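Local coordinates for protein YiiM (Escherichia coli, PDB 1O65) that is of uncertain function but probably binds molybdenum and takes part in oxidoreductase chemistry on nitrogenous compounds, at residues Q39-L51 with S159-P171. Residues are numbered along the deposited sequence; the frame is centred on the assembly and turned at random.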
loop_
_atom_site.group_PDB
_atom_site.type_symbol
_atom_site.label_atom_id
_atom_site.label_comp_id
_atom_site.label_asym_id
_atom_site.label_seq_id
_atom_site.Cartn_x
_atom_site.Cartn_y
_atom_site.Cartn_z
ATOM N N GLN A 39 -4.837 -10.593 -14.332
ATOM C CA GLN A 39 -6.154 -10.080 -13.997
ATOM C C GLN A 39 -7.193 -11.179 -13.774
ATOM O O GLN A 39 -7.269 -12.178 -14.483
ATOM C CB GLN A 39 -6.662 -9.100 -15.069
ATOM C CG GLN A 39 -7.894 -8.342 -14.653
ATOM C CD GLN A 39 -8.223 -7.073 -15.378
ATOM O OE1 GLN A 39 -7.864 -6.812 -16.524
ATOM N NE2 GLN A 39 -8.964 -6.178 -14.710
ATOM N N VAL A 40 -7.953 -11.026 -12.708
ATOM C CA VAL A 40 -9.020 -11.949 -12.303
ATOM C C VAL A 40 -10.344 -11.298 -12.688
ATOM O O VAL A 40 -10.574 -10.132 -12.354
ATOM C CB VAL A 40 -8.933 -12.213 -10.795
ATOM C CG1 VAL A 40 -10.127 -12.956 -10.235
ATOM C CG2 VAL A 40 -7.645 -12.985 -10.504
ATOM N N ASP A 41 -11.222 -12.025 -13.373
ATOM C CA ASP A 41 -12.459 -11.409 -13.846
ATOM C C ASP A 41 -13.684 -11.774 -13.043
ATOM O O ASP A 41 -14.651 -11.001 -13.051
ATOM C CB ASP A 41 -12.697 -11.796 -15.322
ATOM C CG ASP A 41 -11.630 -11.143 -16.187
ATOM O OD1 ASP A 41 -11.396 -9.930 -15.959
ATOM O OD2 ASP A 41 -11.024 -11.826 -17.039
ATOM N N GLY A 42 -13.662 -12.938 -12.422
ATOM C CA GLY A 42 -14.803 -13.381 -11.636
ATOM C C GLY A 42 -14.576 -13.152 -10.148
ATOM O O GLY A 42 -13.679 -12.424 -9.726
ATOM N N GLU A 43 -15.405 -13.808 -9.342
ATOM C CA GLU A 43 -15.311 -13.665 -7.898
ATOM C C GLU A 43 -14.357 -14.725 -7.344
ATOM O O GLU A 43 -14.070 -15.712 -8.015
ATOM C CB GLU A 43 -16.640 -13.709 -7.198
ATOM C CG GLU A 43 -17.393 -15.006 -7.302
ATOM C CD GLU A 43 -18.816 -14.872 -6.775
ATOM O OE1 GLU A 43 -19.428 -13.804 -6.971
ATOM O OE2 GLU A 43 -19.291 -15.842 -6.166
ATOM N N LEU A 44 -13.777 -14.378 -6.214
ATOM C CA LEU A 44 -12.844 -15.198 -5.482
ATOM C C LEU A 44 -12.881 -14.843 -3.987
ATOM O O LEU A 44 -13.281 -13.775 -3.531
ATOM C CB LEU A 44 -11.427 -15.152 -6.018
ATOM C CG LEU A 44 -10.618 -13.870 -5.962
ATOM C CD1 LEU A 44 -9.318 -14.009 -6.739
ATOM C CD2 LEU A 44 -11.398 -12.658 -6.476
ATOM N N MET A 45 -12.463 -15.813 -3.199
ATOM C CA MET A 45 -12.416 -15.754 -1.765
ATOM C C MET A 45 -11.219 -14.950 -1.267
ATOM O O MET A 45 -10.082 -15.096 -1.743
ATOM C CB MET A 45 -12.361 -17.197 -1.239
ATOM C CG MET A 45 -12.507 -17.307 0.261
ATOM S SD MET A 45 -14.045 -16.596 0.908
ATOM C CE MET A 45 -13.501 -16.316 2.601
ATOM N N LEU A 46 -11.504 -13.958 -0.420
ATOM C CA LEU A 46 -10.408 -13.185 0.179
ATOM C C LEU A 46 -10.228 -13.720 1.607
ATOM O O LEU A 46 -11.157 -13.606 2.421
ATOM C CB LEU A 46 -10.667 -11.687 0.170
ATOM C CG LEU A 46 -9.795 -10.822 1.079
ATOM C CD1 LEU A 46 -8.298 -11.015 0.841
ATOM C CD2 LEU A 46 -10.136 -9.342 0.949
ATOM N N THR A 47 -9.092 -14.357 1.861
ATOM C CA THR A 47 -8.840 -14.917 3.195
ATOM C C THR A 47 -7.952 -14.001 4.010
ATOM O O THR A 47 -7.416 -13.024 3.490
ATOM C CB THR A 47 -8.223 -16.330 3.120
ATOM O OG1 THR A 47 -8.239 -16.890 4.458
ATOM C CG2 THR A 47 -6.794 -16.334 2.649
ATOM N N GLU A 48 -7.689 -14.318 5.262
ATOM C CA GLU A 48 -6.839 -13.537 6.137
ATOM C C GLU A 48 -5.525 -13.106 5.492
ATOM O O GLU A 48 -5.076 -11.986 5.640
ATOM C CB GLU A 48 -6.459 -14.389 7.370
ATOM C CG GLU A 48 -5.428 -13.705 8.264
ATOM C CD GLU A 48 -5.155 -14.461 9.546
ATOM O OE1 GLU A 48 -4.470 -15.506 9.492
ATOM O OE2 GLU A 48 -5.597 -14.020 10.628
ATOM N N LEU A 49 -4.856 -14.054 4.848
ATOM C CA LEU A 49 -3.562 -13.867 4.251
ATOM C C LEU A 49 -3.558 -13.318 2.840
ATOM O O LEU A 49 -2.500 -12.996 2.318
ATOM C CB LEU A 49 -2.837 -15.239 4.283
ATOM C CG LEU A 49 -2.521 -15.758 5.695
ATOM C CD1 LEU A 49 -1.746 -17.074 5.591
ATOM C CD2 LEU A 49 -1.727 -14.721 6.475
ATOM N N GLY A 50 -4.701 -13.253 2.161
ATOM C CA GLY A 50 -4.653 -12.729 0.797
ATOM C C GLY A 50 -5.699 -13.392 -0.072
ATOM O O GLY A 50 -6.543 -14.136 0.441
ATOM N N LEU A 51 -5.694 -13.048 -1.338
ATOM C CA LEU A 51 -6.638 -13.572 -2.314
ATOM C C LEU A 51 -6.321 -14.994 -2.748
ATOM O O LEU A 51 -5.180 -15.311 -3.117
ATOM C CB LEU A 51 -6.685 -12.653 -3.552
ATOM C CG LEU A 51 -7.546 -11.384 -3.347
ATOM C CD1 LEU A 51 -7.215 -10.324 -4.379
ATOM C CD2 LEU A 51 -9.026 -11.723 -3.424
ATOM N N SER A 159 -4.894 -5.010 5.755
ATOM C CA SER A 159 -5.075 -6.215 6.567
ATOM C C SER A 159 -6.523 -6.653 6.274
ATOM O O SER A 159 -7.350 -5.821 5.856
ATOM C CB SER A 159 -4.894 -6.046 8.056
ATOM O OG SER A 159 -5.768 -5.068 8.564
ATOM N N VAL A 160 -6.805 -7.934 6.395
ATOM C CA VAL A 160 -8.175 -8.375 6.111
ATOM C C VAL A 160 -8.930 -8.447 7.422
ATOM O O VAL A 160 -8.618 -9.262 8.274
ATOM C CB VAL A 160 -8.153 -9.682 5.307
ATOM C CG1 VAL A 160 -9.528 -10.325 5.205
ATOM C CG2 VAL A 160 -7.647 -9.393 3.880
ATOM N N ILE A 161 -9.919 -7.563 7.604
ATOM C CA ILE A 161 -10.717 -7.535 8.812
ATOM C C ILE A 161 -11.761 -8.646 8.785
ATOM O O ILE A 161 -11.958 -9.308 9.794
ATOM C CB ILE A 161 -11.390 -6.176 9.024
ATOM C CG1 ILE A 161 -10.373 -5.035 9.125
ATOM C CG2 ILE A 161 -12.317 -6.225 10.246
ATOM C CD1 ILE A 161 -9.246 -5.232 10.102
ATOM N N ALA A 162 -12.468 -8.834 7.691
ATOM C CA ALA A 162 -13.444 -9.918 7.587
ATOM C C ALA A 162 -13.281 -10.583 6.209
ATOM O O ALA A 162 -13.472 -9.928 5.173
ATOM C CB ALA A 162 -14.884 -9.483 7.733
ATOM N N PRO A 163 -12.897 -11.856 6.254
ATOM C CA PRO A 163 -12.722 -12.611 5.021
ATOM C C PRO A 163 -14.036 -12.825 4.313
ATOM O O PRO A 163 -15.115 -12.773 4.932
ATOM C CB PRO A 163 -12.038 -13.901 5.435
ATOM C CG PRO A 163 -11.608 -13.749 6.834
ATOM C CD PRO A 163 -12.164 -12.471 7.385
ATOM N N GLY A 164 -14.011 -12.925 2.989
ATOM C CA GLY A 164 -15.250 -13.137 2.248
ATOM C C GLY A 164 -15.063 -13.111 0.741
ATOM O O GLY A 164 -13.963 -12.862 0.236
ATOM N N LYS A 165 -16.123 -13.438 0.006
ATOM C CA LYS A 165 -16.090 -13.406 -1.437
ATOM C C LYS A 165 -16.054 -11.931 -1.867
ATOM O O LYS A 165 -16.717 -11.090 -1.277
ATOM C CB LYS A 165 -17.297 -14.068 -2.091
ATOM C CG LYS A 165 -17.127 -15.504 -2.541
ATOM C CD LYS A 165 -18.390 -15.962 -3.269
ATOM C CE LYS A 165 -18.422 -17.454 -3.504
ATOM N NZ LYS A 165 -17.093 -18.012 -3.869
ATOM N N VAL A 166 -15.202 -11.663 -2.834
ATOM C CA VAL A 166 -14.998 -10.334 -3.388
ATOM C C VAL A 166 -14.929 -10.516 -4.908
ATOM O O VAL A 166 -14.933 -11.677 -5.351
ATOM C CB VAL A 166 -13.645 -9.744 -2.923
ATOM C CG1 VAL A 166 -13.566 -9.562 -1.412
ATOM C CG2 VAL A 166 -12.499 -10.644 -3.383
ATOM N N SER A 167 -14.864 -9.437 -5.672
ATOM C CA SER A 167 -14.735 -9.597 -7.109
ATOM C C SER A 167 -14.400 -8.274 -7.774
ATOM O O SER A 167 -14.535 -7.186 -7.224
ATOM C CB SER A 167 -15.982 -10.238 -7.723
ATOM O OG SER A 167 -16.998 -9.280 -7.978
ATOM N N ALA A 168 -14.035 -8.364 -9.045
ATOM C CA ALA A 168 -13.702 -7.228 -9.886
ATOM C C ALA A 168 -14.957 -6.384 -10.098
ATOM O O ALA A 168 -14.860 -5.197 -10.401
ATOM C CB ALA A 168 -13.153 -7.689 -11.219
ATOM N N ASP A 169 -16.113 -7.008 -9.906
ATOM C CA ASP A 169 -17.387 -6.346 -10.046
ATOM C C ASP A 169 -17.792 -5.534 -8.837
ATOM O O ASP A 169 -18.490 -4.540 -9.035
ATOM C CB ASP A 169 -18.498 -7.366 -10.391
ATOM C CG ASP A 169 -18.234 -7.822 -11.824
ATOM O OD1 ASP A 169 -18.052 -6.915 -12.663
ATOM O OD2 ASP A 169 -18.154 -9.041 -12.048
ATOM N N ALA A 170 -17.458 -5.976 -7.632
ATOM C CA ALA A 170 -17.775 -5.209 -6.437
ATOM C C ALA A 170 -16.749 -4.096 -6.216
ATOM O O ALA A 170 -15.542 -4.351 -6.155
ATOM C CB ALA A 170 -17.758 -6.132 -5.216
ATOM N N PRO A 171 -17.213 -2.873 -6.027
ATOM C CA PRO A 171 -16.369 -1.737 -5.762
ATOM C C PRO A 171 -15.891 -1.638 -4.316
ATOM O O PRO A 171 -16.480 -2.236 -3.416
ATOM C CB PRO A 171 -17.307 -0.540 -6.014
ATOM C CG PRO A 171 -18.651 -1.056 -5.627
ATOM C CD PRO A 171 -18.652 -2.509 -6.060
HETATM O O HOH W 1 -5.208 -9.947 7.126
#
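The backbone N of Leu-46 donates to Gly-164 O at 2.8 Å, and Gly-164 N returns a bond to Leu-46 O. With the second reciprocal pair, Leu-44 and Val-166, this makes strands 43-47 and 164-167 antiparallel neighbours in a small three-stranded sheet of the MOSC domain. Strand 43-47 lies in the middle, because the type I turn from Thr-47 to Gly-50 folds the chain back into a hairpin with strand 50-51.

The two faces of the sheet differ. Leu-44, Leu-46 and Val-166 turn to the inner one, where Trp-118 touches both Leu-46 and Val-166. With CG anti to the backbone N (chi1 164°), Leu-46 sends its isobutyl end tip to tip against Val-160, CD1 lying 3.5 Å from Val-160 CG2, while its CB rests beside Val-166 CG1. Cutting Leu-46 back to an alanine would probably open a gap between strand 43-47 and Val-160, depriving Val-160 CG2 of the leucine's CD1 and Trp-118 of an apolar neighbour. The other methyl of Val-166, CG2, packs against Leu-51 CD2 at 3.6 Å, tying in the third strand.

On the exposed face, Glu-43 and Lys-165 cross; Glu-43 OE2 lies against the lysine's CD and CE, and the salt bridge to Lys-165 NZ is long, 3.8 Å. Met-45, bent at chi2 (58°), lays its thioether along the glycine backbone, with CE 3.5 Å from Gly-164 N.

Near Ser-167, whose OG accepts from Asp-169 N in an ST turn, Ala-168 CB sits against Val-40 O. At the opposite end a water accepts from Val-160 N at 2.7 Å; its approach to Glu-48 O, 2.5 Å, is shorter than usual, which leaves that half of the bridge less certain.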